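Local atomic coordinates of alpha,alpha-trehalose-phosphate synthase (UDP-forming) (Burkholderia multivorans, PDB entry 5UOF), a protein that belongs to glycosyltransferase family 20 and has the two-domain GT-B fold, each domain built round a largely parallel beta sheet. Residues V75-R80 and Q84-F89; W95-F98 and L104-F107; M121-L126 and A147-E152. All blocks are in the same frame, centred on the assembly; numbering follows the deposited sequence. Where two conformers were deposited one is given.

Contact 1. Residues V75-R80 and Q84-F89; sequences VGLTRR and QYYRGF
Q84 N donates to R80 O over 3.0 Å, the one hydrogen bond between the two segments and the i to i+4 bond of helix 79-86. The N-H...O angle is 161°.

One turn apart, the R80 and Q84 side chains run out on the same side of the helix. R80 CG stands anti to the backbone N (chi1 170°), and its chain stays extended as far as NE. The Q84 amide comes over one face of the R80 guanidinium, with OE1 offset toward the rim and the planes 55° apart, so the two do not stack. Q84 NE2 is 3.8 Å from R80 NE, a contact and not a hydrogen bond. Q84 OE1 is hydrogen-bonded to R117 NH2 of helix 109-127.

The apolar contact joins strand to helix. L77 CD1 meets the edge of the Y86 ring at CE2, 4.1 Å away, near the ring plane. The two side chains cross at about a right angle. Within segment 84-89, Y85 CD1 lies over the centre of the Y86 ring, 3.2 Å above its plane.

T78 marks the turn between the two elements. Its OG1 bonds D81 N, which makes it the N-cap of the helix. The whole is a beta-to-alpha connection, typical of the alpha/beta N-terminal domain of a GT-B protein: strand 70-77, next to the outermost strand of its sheet, turns at T78 into helix 79-86.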
ATOM      1  N   VAL A  75     -28.582 -13.251  18.243  1.00 33.11           N
ATOM      2  CA  VAL A  75     -29.643 -12.852  17.330  1.00 38.88           C
ATOM      3  C   VAL A  75     -29.395 -13.523  15.989  1.00 35.62           C
ATOM      4  O   VAL A  75     -28.256 -13.846  15.632  1.00 31.91           O
ATOM      5  CB  VAL A  75     -29.729 -11.317  17.142  1.00 33.79           C
ATOM      6  CG1 VAL A  75     -30.053 -10.624  18.458  1.00 34.62           C
ATOM      7  CG2 VAL A  75     -28.445 -10.776  16.557  1.00 35.05           C
ATOM      8  N   GLY A  76     -30.479 -13.755  15.249  1.00 34.40           N
ATOM      9  CA  GLY A  76     -30.356 -13.987  13.829  1.00 34.27           C
ATOM     10  C   GLY A  76     -30.144 -12.676  13.101  1.00 33.92           C
ATOM     11  O   GLY A  76     -30.226 -11.596  13.683  1.00 27.51           O
ATOM     12  N   LEU A  77     -29.847 -12.781  11.809  1.00 32.86           N
ATOM     13  CA  LEU A  77     -29.726 -11.629  10.927  1.00 26.79           C
ATOM     14  C   LEU A  77     -30.705 -11.786   9.772  1.00 37.22           C
ATOM     15  O   LEU A  77     -30.917 -12.899   9.280  1.00 32.60           O
ATOM     16  CB  LEU A  77     -28.299 -11.502  10.388  1.00 27.05           C
ATOM     17  CG  LEU A  77     -27.177 -11.239  11.395  1.00 27.77           C
ATOM     18  CD1 LEU A  77     -25.809 -11.453  10.744  1.00 24.67           C
ATOM     19  CD2 LEU A  77     -27.304  -9.825  11.959  1.00 26.85           C
ATOM     20  N   THR A  78     -31.326 -10.684   9.347  1.00 31.17           N
ATOM     21  CA  THR A  78     -32.061 -10.751   8.092  1.00 32.74           C
ATOM     22  C   THR A  78     -31.070 -10.879   6.936  1.00 30.62           C
ATOM     23  O   THR A  78     -29.864 -10.708   7.105  1.00 31.39           O
ATOM     24  CB  THR A  78     -32.940  -9.516   7.886  1.00 38.43           C
ATOM     25  OG1 THR A  78     -32.114  -8.350   7.765  1.00 37.63           O
ATOM     26  CG2 THR A  78     -33.924  -9.345   9.042  1.00 40.11           C
ATOM     27  N   ARG A  79     -31.589 -11.194   5.745  1.00 35.78           N
ATOM     28  CA  ARG A  79     -30.725 -11.226   4.569  1.00 33.69           C
ATOM     29  C   ARG A  79     -30.103  -9.859   4.320  1.00 35.47           C
ATOM     30  O   ARG A  79     -28.920  -9.760   3.976  1.00 32.90           O
ATOM     31  CB  ARG A  79     -31.508 -11.695   3.341  1.00 39.82           C
ATOM     32  CG  ARG A  79     -30.718 -11.614   2.033  1.00 40.79           C
ATOM     33  CD  ARG A  79     -29.508 -12.533   2.046  1.00 40.42           C
ATOM     34  NE  ARG A  79     -29.900 -13.925   2.235  1.00 49.83           N
ATOM     35  CZ  ARG A  79     -29.052 -14.921   2.477  1.00 56.16           C
ATOM     36  NH1 ARG A  79     -27.749 -14.688   2.563  1.00 56.29           N
ATOM     37  NH2 ARG A  79     -29.514 -16.155   2.636  1.00 63.18           N
ATOM     38  N   ARG A  80     -30.880  -8.791   4.512  1.00 36.87           N
ATOM     39  CA  ARG A  80     -30.342  -7.447   4.329  1.00 35.97           C
ATOM     40  C   ARG A  80     -29.253  -7.148   5.348  1.00 32.01           C
ATOM     41  O   ARG A  80     -28.219  -6.566   5.003  1.00 28.67           O
ATOM     42  CB  ARG A  80     -31.458  -6.413   4.428  1.00 40.88           C
ATOM     43  CG  ARG A  80     -30.972  -4.971   4.492  1.00 47.57           C
ATOM     44  CD  ARG A  80     -32.140  -4.001   4.365  1.00 58.64           C
ATOM     45  NE  ARG A  80     -31.713  -2.604   4.341  1.00 64.29           N
ATOM     46  CZ  ARG A  80     -31.926  -1.735   5.327  1.00 65.66           C
ATOM     47  NH1 ARG A  80     -32.572  -2.115   6.426  1.00 65.12           N
ATOM     48  NH2 ARG A  80     -31.498  -0.483   5.212  1.00 66.71           N
ATOM     49  N   GLN A  84     -25.227  -6.531   4.432  1.00 26.82           N
ATOM     50  CA  GLN A  84     -24.534  -5.299   4.805  1.00 25.55           C
ATOM     51  C   GLN A  84     -23.379  -5.546   5.769  1.00 24.30           C
ATOM     52  O   GLN A  84     -22.449  -4.733   5.826  1.00 23.22           O
ATOM     53  CB  GLN A  84     -25.531  -4.304   5.410  1.00 23.48           C
ATOM     54  CG  GLN A  84     -26.589  -3.845   4.412  1.00 25.98           C
ATOM     55  CD  GLN A  84     -27.483  -2.735   4.942  1.00 40.24           C
ATOM     56  OE1 GLN A  84     -27.713  -2.629   6.147  1.00 42.62           O
ATOM     57  NE2 GLN A  84     -27.994  -1.903   4.038  1.00 43.47           N
ATOM     58  N   TYR A  85     -23.414  -6.651   6.519  1.00 22.51           N
ATOM     59  CA  TYR A  85     -22.366  -7.003   7.465  1.00 22.97           C
ATOM     60  C   TYR A  85     -21.241  -7.792   6.798  1.00 20.99           C
ATOM     61  O   TYR A  85     -20.068  -7.496   7.022  1.00 21.52           O
ATOM     62  CB  TYR A  85     -22.970  -7.802   8.625  1.00 20.44           C
ATOM     63  CG  TYR A  85     -22.058  -8.057   9.816  1.00 23.15           C
ATOM     64  CD1 TYR A  85     -21.053  -9.025   9.764  1.00 22.99           C
ATOM     65  CD2 TYR A  85     -22.237  -7.365  11.012  1.00 27.91           C
ATOM     66  CE1 TYR A  85     -20.235  -9.281  10.870  1.00 21.70           C
ATOM     67  CE2 TYR A  85     -21.426  -7.607  12.114  1.00 25.84           C
ATOM     68  CZ  TYR A  85     -20.435  -8.570  12.044  1.00 28.00           C
ATOM     69  OH  TYR A  85     -19.641  -8.815  13.149  1.00 28.82           O
ATOM     70  N   TYR A  86     -21.578  -8.789   5.973  1.00 19.61           N
ATOM     71  CA  TYR A  86     -20.584  -9.707   5.419  1.00 21.72           C
ATOM     72  C   TYR A  86     -20.300  -9.530   3.930  1.00 25.26           C
ATOM     73  O   TYR A  86     -19.260 -10.009   3.461  1.00 28.16           O
ATOM     74  CB  TYR A  86     -21.016 -11.162   5.647  1.00 23.98           C
ATOM     75  CG  TYR A  86     -20.945 -11.577   7.093  1.00 25.41           C
ATOM     76  CD1 TYR A  86     -19.717 -11.765   7.716  1.00 27.65           C
ATOM     77  CD2 TYR A  86     -22.104 -11.778   7.836  1.00 23.89           C
ATOM     78  CE1 TYR A  86     -19.640 -12.145   9.045  1.00 29.48           C
ATOM     79  CE2 TYR A  86     -22.043 -12.161   9.171  1.00 30.22           C
ATOM     80  CZ  TYR A  86     -20.804 -12.344   9.766  1.00 31.51           C
ATOM     81  OH  TYR A  86     -20.732 -12.713  11.086  1.00 27.69           O
ATOM     82  N   ARG A  87     -21.190  -8.891   3.176  1.00 22.75           N
ATOM     83  CA  ARG A  87     -21.041  -8.763   1.725  1.00 20.80           C
ATOM     84  C   ARG A  87     -21.130  -7.308   1.315  1.00 26.58           C
ATOM     85  O   ARG A  87     -21.801  -6.939   0.345  1.00 29.98           O
ATOM     86  CB  ARG A  87     -22.082  -9.600   0.992  1.00 26.24           C
ATOM     87  CG  ARG A  87     -22.018 -11.078   1.310  1.00 36.05           C
ATOM     88  CD  ARG A  87     -22.971 -11.883   0.446  1.00 52.31           C
ATOM     89  NE  ARG A  87     -22.584 -11.856  -0.962  1.00 65.06           N
ATOM     90  CZ  ARG A  87     -23.253 -11.212  -1.913  1.00 70.12           C
ATOM     91  NH1 ARG A  87     -24.361 -10.543  -1.617  1.00 69.53           N
ATOM     92  NH2 ARG A  87     -22.816 -11.243  -3.165  1.00 74.25           N
ATOM     93  N   GLY A  88     -20.465  -6.452   2.086  1.00 19.92           N
ATOM     94  CA  GLY A  88     -20.501  -5.035   1.806  1.00 20.70           C
ATOM     95  C   GLY A  88     -19.189  -4.356   2.126  1.00 18.06           C
ATOM     96  O   GLY A  88     -18.128  -4.820   1.717  1.00 17.06           O
ATOM     97  N   PHE A  89     -19.255  -3.287   2.915  1.00 14.73           N
ATOM     98  CA  PHE A  89     -18.109  -2.394   3.075  1.00 14.60           C
ATOM     99  C   PHE A  89     -16.927  -3.079   3.759  1.00 14.95           C
ATOM    100  O   PHE A  89     -15.773  -2.872   3.362  1.00 14.50           O
ATOM    101  CB  PHE A  89     -18.545  -1.155   3.868  1.00 17.82           C
ATOM    102  CG  PHE A  89     -17.404  -0.280   4.311  1.00 12.51           C
ATOM    103  CD1 PHE A  89     -16.832   0.639   3.433  1.00 12.57           C
ATOM    104  CD2 PHE A  89     -16.911  -0.368   5.603  1.00 13.32           C
ATOM    105  CE1 PHE A  89     -15.780   1.441   3.841  1.00 16.90           C
ATOM    106  CE2 PHE A  89     -15.867   0.439   6.029  1.00 13.46           C
ATOM    107  CZ  PHE A  89     -15.287   1.344   5.141  1.00 13.05           C
TER

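Contact 2. Residues W95-F98 and L104-F107; sequences WPVF and LARF
P96 and A105 bring the two backbones nearest each other, their CA atoms 5.6 Å apart, where the irregular segment 104-107 passes the last turn of helix 89-98. The helix is kinked at P96, whose ring N cannot bond to the turn before.

The proline ring is the centre of the contact and touches with two of its carbons. P96 CB meets L104 CB at 4.0 Å. P96 CG lies 3.9 Å from A105 CA and also reaches the alanine methyl. That methyl fits between the proline ring and V97: A105 CB is 3.6 Å from V97 CG2. V97 turns CG2 this way because it stands anti to the carbonyl carbon, while CG1 is anti to the backbone N (chi1 171°).

R106 points away from the helix and folds back on its own segment. R106 NH1 donates to A105 O at 2.9 Å, from above the carbonyl plane, and also bonds D103 O. One nitrogen thus ties two carbonyls of the loop together. A backbone bond between R106 and A92 fastens the loop to the helix.

Across the contact the side chains meet through carbon alone. Their hold is therefore van der Waals and hydrophobic, and no polar bond between the two segments adds to it.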
ATOM      1  N   TRP A  95     -11.270  -4.870   4.383  1.00 11.16           N
ATOM      2  CA  TRP A  95     -10.378  -6.026   4.301  1.00 12.35           C
ATOM      3  C   TRP A  95      -9.306  -5.870   3.230  1.00 12.36           C
ATOM      4  O   TRP A  95      -8.120  -6.044   3.556  1.00 12.15           O
ATOM      5  CB  TRP A  95     -11.189  -7.314   4.098  1.00 13.56           C
ATOM      6  CG  TRP A  95     -10.327  -8.541   4.195  1.00 16.10           C
ATOM      7  CD1 TRP A  95     -10.099  -9.294   5.309  1.00 17.98           C
ATOM      8  CD2 TRP A  95      -9.562  -9.134   3.143  1.00 16.72           C
ATOM      9  NE1 TRP A  95      -9.239 -10.328   5.013  1.00 17.86           N
ATOM     10  CE2 TRP A  95      -8.893 -10.250   3.692  1.00 16.80           C
ATOM     11  CE3 TRP A  95      -9.374  -8.829   1.791  1.00 15.74           C
ATOM     12  CZ2 TRP A  95      -8.056 -11.064   2.933  1.00 23.71           C
ATOM     13  CZ3 TRP A  95      -8.539  -9.638   1.038  1.00 23.80           C
ATOM     14  CH2 TRP A  95      -7.894 -10.747   1.616  1.00 22.31           C
ATOM     15  N   PRO A  96      -9.613  -5.539   1.966  1.00 12.82           N
ATOM     16  CA  PRO A  96      -8.508  -5.451   0.998  1.00 13.02           C
ATOM     17  C   PRO A  96      -7.520  -4.338   1.309  1.00 14.20           C
ATOM     18  O   PRO A  96      -6.308  -4.548   1.151  1.00 11.24           O
ATOM     19  CB  PRO A  96      -9.221  -5.243  -0.350  1.00 11.79           C
ATOM     20  CG  PRO A  96     -10.588  -4.724   0.004  1.00 12.60           C
ATOM     21  CD  PRO A  96     -10.922  -5.421   1.292  1.00 11.36           C
ATOM     22  N   VAL A  97      -7.980  -3.163   1.752  1.00 11.36           N
ATOM     23  CA  VAL A  97      -7.034  -2.083   2.021  1.00 12.89           C
ATOM     24  C   VAL A  97      -6.142  -2.436   3.204  1.00 12.55           C
ATOM     25  O   VAL A  97      -4.927  -2.206   3.171  1.00 10.02           O
ATOM     26  CB  VAL A  97      -7.763  -0.748   2.255  1.00 13.32           C
ATOM     27  CG1 VAL A  97      -6.753   0.299   2.756  1.00 10.72           C
ATOM     28  CG2 VAL A  97      -8.431  -0.269   0.959  1.00 11.57           C
ATOM     29  N   PHE A  98      -6.721  -3.015   4.263  1.00  9.40           N
ATOM     30  CA  PHE A  98      -5.911  -3.368   5.426  1.00 11.42           C
ATOM     31  C   PHE A  98      -4.926  -4.489   5.114  1.00 14.25           C
ATOM     32  O   PHE A  98      -3.938  -4.647   5.841  1.00 11.33           O
ATOM     33  CB  PHE A  98      -6.793  -3.786   6.604  1.00  9.33           C
ATOM     34  CG  PHE A  98      -7.463  -2.638   7.332  1.00  9.25           C
ATOM     35  CD1 PHE A  98      -7.912  -1.507   6.656  1.00  9.73           C
ATOM     36  CD2 PHE A  98      -7.680  -2.720   8.700  1.00 11.93           C
ATOM     37  CE1 PHE A  98      -8.567  -0.473   7.344  1.00 12.12           C
ATOM     38  CE2 PHE A  98      -8.308  -1.697   9.395  1.00 13.97           C
ATOM     39  CZ  PHE A  98      -8.764  -0.568   8.711  1.00 12.76           C
ATOM     40  N   LEU A 104      -7.839  -3.807  -5.034  1.00 17.31           N
ATOM     41  CA  LEU A 104      -9.027  -4.652  -4.987  1.00 16.99           C
ATOM     42  C   LEU A 104     -10.200  -3.983  -4.288  1.00 17.89           C
ATOM     43  O   LEU A 104     -11.323  -4.504  -4.346  1.00 19.11           O
ATOM     44  CB  LEU A 104      -8.708  -5.971  -4.277  1.00 14.17           C
ATOM     45  CG  LEU A 104      -7.665  -6.842  -4.974  1.00 15.00           C
ATOM     46  CD1 LEU A 104      -7.446  -8.120  -4.166  1.00 21.07           C
ATOM     47  CD2 LEU A 104      -8.066  -7.157  -6.404  1.00 20.12           C
ATOM     48  N   ALA A 105      -9.964  -2.847  -3.641  1.00 16.17           N
ATOM     49  CA  ALA A 105     -11.003  -2.188  -2.867  1.00 12.91           C
ATOM     50  C   ALA A 105     -12.044  -1.565  -3.784  1.00 15.71           C
ATOM     51  O   ALA A 105     -11.724  -1.046  -4.861  1.00 15.39           O
ATOM     52  CB  ALA A 105     -10.390  -1.111  -1.974  1.00 15.54           C
ATOM     53  N   ARG A 106     -13.304  -1.628  -3.348  1.00 16.36           N
ATOM     54  CA  ARG A 106     -14.444  -1.062  -4.078  1.00 16.00           C
ATOM     55  C   ARG A 106     -15.312  -0.318  -3.067  1.00 18.54           C
ATOM     56  O   ARG A 106     -16.265  -0.882  -2.520  1.00 21.40           O
ATOM     57  CB  ARG A 106     -15.242  -2.145  -4.804  1.00 17.55           C
ATOM     58  CG  ARG A 106     -14.422  -2.998  -5.779  1.00 23.27           C
ATOM     59  CD  ARG A 106     -13.925  -2.184  -6.977  1.00 27.25           C
ATOM     60  NE  ARG A 106     -13.263  -3.032  -7.975  1.00 30.54           N
ATOM     61  CZ  ARG A 106     -11.945  -3.198  -8.084  1.00 32.61           C
ATOM     62  NH1 ARG A 106     -11.110  -2.566  -7.267  1.00 22.25           N
ATOM     63  NH2 ARG A 106     -11.455  -3.995  -9.026  1.00 37.39           N
ATOM     64  N   PHE A 107     -15.026   0.964  -2.855  1.00 16.98           N
ATOM     65  CA  PHE A 107     -15.816   1.746  -1.914  1.00 15.81           C
ATOM     66  C   PHE A 107     -17.181   2.144  -2.482  1.00 14.22           C
ATOM     67  O   PHE A 107     -17.298   2.585  -3.628  1.00 14.52           O
ATOM     68  CB  PHE A 107     -15.065   3.003  -1.486  1.00 14.54           C
ATOM     69  CG  PHE A 107     -15.893   3.890  -0.599  1.00 12.88           C
ATOM     70  CD1 PHE A 107     -16.096   3.554   0.735  1.00 12.59           C
ATOM     71  CD2 PHE A 107     -16.483   5.037  -1.098  1.00 14.18           C
ATOM     72  CE1 PHE A 107     -16.885   4.359   1.568  1.00 13.04           C
ATOM     73  CE2 PHE A 107     -17.270   5.842  -0.283  1.00 15.17           C
ATOM     74  CZ  PHE A 107     -17.463   5.507   1.057  1.00 13.49           C
TER

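Contact 3. Residues M121-L126 and A147-E152; sequences MLAKQL and AHALRE. With EDO (1,2-ethanediol), chain I.
A123 and A149 meet methyl to methyl where two helices of the Rossmann-like N-terminal GT-B domain cross, A123 CB lying 3.7 Å from A149 CB. Helix segments 121-126 and 147-152 approach to 8.8 Å between axes, at a signed crossing angle of -56°. The nearest CA atoms are those of A123 and L150, 5.7 Å apart. The alanines A123 and A149 are consistent with this close approach.

L150 also packs on A123. Its CD2 is 3.8 Å from A123 CB and also touches A123 O, a carbon-to-oxygen contact only. The leucine CG is anti to the carbonyl carbon (chi1 -72°), and this brings the branched end toward helix 121-126. L126, one turn on from A123, makes a looser contact with L150 through their methyls. No polar bond joins the two helices here.

F146, just before segment 147-152, extends the apolar layer by packing on L122, A123 and L126. Behind the second helix, A147, L150 and R151 rest on I159 of strand 159-162, so this helix lies against the central sheet. R151 anchors it from that side, with a salt bridge to D190 and hydrogen bonds to the backbone oxygens of V155, N157 and A188.

A molecule of 1,2-ethanediol, probably from the crystallisation liquor, sits at the side of the crossing. It bonds L116 O of helix 109-127 and H148 of the second helix, so it bridges the two. Its O2 touches the A149 methyl. The same oxygen lies at the edge of the H148 ring, in its plane, where EDO O2 and H148 ND1 share a hydrogen bond of 2.9 Å.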
ATOM      1  N   MET A 121     -27.399  -1.160  14.943  1.00 20.63           N
ATOM      2  CA  MET A 121     -28.473  -2.096  15.271  1.00 22.80           C
ATOM      3  C   MET A 121     -28.023  -3.100  16.333  1.00 26.58           C
ATOM      4  O   MET A 121     -28.713  -3.320  17.336  1.00 24.97           O
ATOM      5  CB  MET A 121     -28.931  -2.815  13.997  1.00 24.32           C
ATOM      6  CG  MET A 121     -30.116  -3.768  14.173  1.00 25.42           C
ATOM      7  SD  MET A 121     -29.620  -5.448  14.668  1.00 33.92           S
ATOM      8  CE  MET A 121     -28.723  -5.973  13.203  1.00 33.73           C
ATOM      9  N   LEU A 122     -26.862  -3.715  16.127  1.00 22.26           N
ATOM     10  CA  LEU A 122     -26.385  -4.721  17.069  1.00 23.58           C
ATOM     11  C   LEU A 122     -26.037  -4.100  18.415  1.00 20.94           C
ATOM     12  O   LEU A 122     -26.262  -4.717  19.463  1.00 24.29           O
ATOM     13  CB  LEU A 122     -25.183  -5.450  16.477  1.00 20.60           C
ATOM     14  CG  LEU A 122     -25.491  -6.332  15.268  1.00 20.42           C
ATOM     15  CD1 LEU A 122     -24.197  -6.752  14.588  1.00 24.75           C
ATOM     16  CD2 LEU A 122     -26.305  -7.554  15.710  1.00 25.39           C
ATOM     17  N   ALA A 123     -25.499  -2.879  18.411  1.00 22.79           N
ATOM     18  CA  ALA A 123     -25.165  -2.224  19.670  1.00 21.76           C
ATOM     19  C   ALA A 123     -26.410  -1.977  20.498  1.00 22.17           C
ATOM     20  O   ALA A 123     -26.403  -2.165  21.720  1.00 27.40           O
ATOM     21  CB  ALA A 123     -24.447  -0.906  19.426  1.00 22.49           C
ATOM     22  N   LYS A 124     -27.493  -1.545  19.851  1.00 22.45           N
ATOM     23  CA  LYS A 124     -28.716  -1.328  20.613  1.00 23.95           C
ATOM     24  C   LYS A 124     -29.234  -2.630  21.208  1.00 32.49           C
ATOM     25  O   LYS A 124     -29.780  -2.626  22.317  1.00 28.10           O
ATOM     26  CB  LYS A 124     -29.786  -0.673  19.749  1.00 24.59           C
ATOM     27  CG  LYS A 124     -30.963  -0.169  20.591  1.00 33.63           C
ATOM     28  CD  LYS A 124     -31.957   0.631  19.782  1.00 41.70           C
ATOM     29  CE  LYS A 124     -33.069   1.144  20.681  1.00 49.83           C
ATOM     30  NZ  LYS A 124     -32.507   1.910  21.827  1.00 56.11           N
ATOM     31  N   GLN A 125     -29.065  -3.750  20.499  1.00 24.61           N
ATOM     32  CA  GLN A 125     -29.462  -5.042  21.064  1.00 25.59           C
ATOM     33  C   GLN A 125     -28.640  -5.382  22.301  1.00 29.21           C
ATOM     34  O   GLN A 125     -29.185  -5.860  23.305  1.00 36.75           O
ATOM     35  CB  GLN A 125     -29.330  -6.146  20.016  1.00 31.51           C
ATOM     36  CG  GLN A 125     -30.346  -6.065  18.884  1.00 35.39           C
ATOM     37  CD  GLN A 125     -31.758  -6.310  19.360  1.00 46.14           C
ATOM     38  OE1 GLN A 125     -32.033  -7.304  20.029  1.00 50.87           O
ATOM     39  NE2 GLN A 125     -32.661  -5.394  19.033  1.00 51.14           N
ATOM     40  N   LEU A 126     -27.328  -5.130  22.255  1.00 28.40           N
ATOM     41  CA  LEU A 126     -26.469  -5.452  23.392  1.00 33.30           C
ATOM     42  C   LEU A 126     -26.749  -4.543  24.588  1.00 39.78           C
ATOM     43  O   LEU A 126     -26.715  -4.998  25.739  1.00 31.48           O
ATOM     44  CB  LEU A 126     -25.002  -5.352  22.987  1.00 28.94           C
ATOM     45  CG  LEU A 126     -24.031  -5.606  24.142  1.00 29.44           C
ATOM     46  CD1 LEU A 126     -24.196  -7.029  24.664  1.00 30.36           C
ATOM     47  CD2 LEU A 126     -22.610  -5.342  23.729  1.00 27.59           C
ATOM     48  N   ALA A 147     -18.068   0.282  19.487  1.00 16.92           N
ATOM     49  CA  ALA A 147     -17.956   1.122  20.680  1.00 21.33           C
ATOM     50  C   ALA A 147     -18.568   2.494  20.461  1.00 19.99           C
ATOM     51  O   ALA A 147     -19.237   3.024  21.351  1.00 20.65           O
ATOM     52  CB  ALA A 147     -16.504   1.291  21.108  1.00 20.62           C
ATOM     53  N   HIS A 148     -18.331   3.097  19.296  1.00 15.87           N
ATOM     54  CA  HIS A 148     -18.886   4.422  19.049  1.00 16.38           C
ATOM     55  C   HIS A 148     -20.407   4.388  19.129  1.00 20.17           C
ATOM     56  O   HIS A 148     -21.028   5.279  19.719  1.00 22.15           O
ATOM     57  CB  HIS A 148     -18.404   4.945  17.690  1.00 17.95           C
ATOM     58  CG  HIS A 148     -18.831   6.350  17.414  1.00 24.92           C
ATOM     59  ND1 HIS A 148     -19.984   6.654  16.722  1.00 25.67           N
ATOM     60  CD2 HIS A 148     -18.290   7.534  17.784  1.00 24.00           C
ATOM     61  CE1 HIS A 148     -20.119   7.965  16.652  1.00 24.43           C
ATOM     62  NE2 HIS A 148     -19.107   8.523  17.292  1.00 23.73           N
ATOM     63  N   ALA A 149     -21.020   3.337  18.583  1.00 20.75           N
ATOM     64  CA  ALA A 149     -22.469   3.198  18.664  1.00 18.44           C
ATOM     65  C   ALA A 149     -22.921   3.031  20.111  1.00 21.51           C
ATOM     66  O   ALA A 149     -23.934   3.610  20.524  1.00 20.94           O
ATOM     67  CB  ALA A 149     -22.925   2.019  17.808  1.00 21.20           C
ATOM     68  N   LEU A 150     -22.170   2.255  20.901  1.00 20.15           N
ATOM     69  CA  LEU A 150     -22.501   2.115  22.319  1.00 22.38           C
ATOM     70  C   LEU A 150     -22.377   3.450  23.051  1.00 22.18           C
ATOM     71  O   LEU A 150     -23.228   3.791  23.884  1.00 25.39           O
ATOM     72  CB  LEU A 150     -21.603   1.058  22.968  1.00 19.41           C
ATOM     73  CG  LEU A 150     -21.868  -0.410  22.616  1.00 25.60           C
ATOM     74  CD1 LEU A 150     -20.810  -1.311  23.227  1.00 21.43           C
ATOM     75  CD2 LEU A 150     -23.257  -0.861  23.073  1.00 21.45           C
ATOM     76  N   ARG A 151     -21.327   4.227  22.748  1.00 20.23           N
ATOM     77  CA  ARG A 151     -21.173   5.531  23.390  1.00 21.11           C
ATOM     78  C   ARG A 151     -22.370   6.426  23.086  1.00 22.11           C
ATOM     79  O   ARG A 151     -22.878   7.114  23.976  1.00 27.74           O
ATOM     80  CB  ARG A 151     -19.881   6.216  22.953  1.00 23.35           C
ATOM     81  CG  ARG A 151     -18.601   5.432  23.204  1.00 20.55           C
ATOM     82  CD  ARG A 151     -18.376   5.138  24.687  1.00 19.68           C
ATOM     83  NE  ARG A 151     -17.078   4.480  24.846  1.00 19.03           N
ATOM     84  CZ  ARG A 151     -16.706   3.768  25.904  1.00 22.39           C
ATOM     85  NH1 ARG A 151     -17.533   3.599  26.933  1.00 21.61           N
ATOM     86  NH2 ARG A 151     -15.497   3.215  25.926  1.00 21.34           N
ATOM     87  N   GLU A 152     -22.837   6.417  21.828  0.91 21.83           N
ATOM     88  CA  GLU A 152     -24.030   7.175  21.459  0.52 21.78           C
ATOM     89  C   GLU A 152     -25.252   6.766  22.270  0.83 23.01           C
ATOM     90  O   GLU A 152     -26.191   7.564  22.415  0.77 24.62           O
ATOM     91  CB  GLU A 152     -24.326   7.003  19.969  0.52 21.76           C
ATOM     92  CG  GLU A 152     -23.254   7.589  19.055  0.52 31.85           C
ATOM     93  CD  GLU A 152     -23.368   9.092  18.931  0.52 43.54           C
ATOM     94  OE1 GLU A 152     -24.467   9.579  18.588  0.52 47.47           O
ATOM     95  OE2 GLU A 152     -22.364   9.788  19.190  0.52 47.63           O
TER
HETATM   96  C1  EDO I 507     -21.934   2.957  14.263  1.00 30.42           C
HETATM   97  O1  EDO I 507     -23.160   3.213  13.582  1.00 38.85           O
HETATM   98  C2  EDO I 507     -21.291   4.275  14.658  1.00 26.46           C
HETATM   99  O2  EDO I 507     -22.002   4.876  15.747  1.00 28.45           O

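The three contacts follow one another along the N-terminal half. Contacts 1 and 3, centres about 16 Å apart, share one core: Y85 CE2 packs on L122 CD1 at 3.8 Å, and V75 CG2 meets L122 CD2 at 4.0 Å. Helix 109-127 packs against both helix 79-86 and helix 146-152, where L122 also touches F146. Contact 2 touches contact 1 through two rings, F89 CE1 lying 3.8 Å from F107 CD1. F107 also packs on Y414 of the second subunit, so segment 104-107 reaches that subunit. Contacts 2 and 3 do not touch; their nearest atoms are about 14 Å apart. One 1,2-ethanediol lies about 3 Å from the Y86 side chain; another bonds H148.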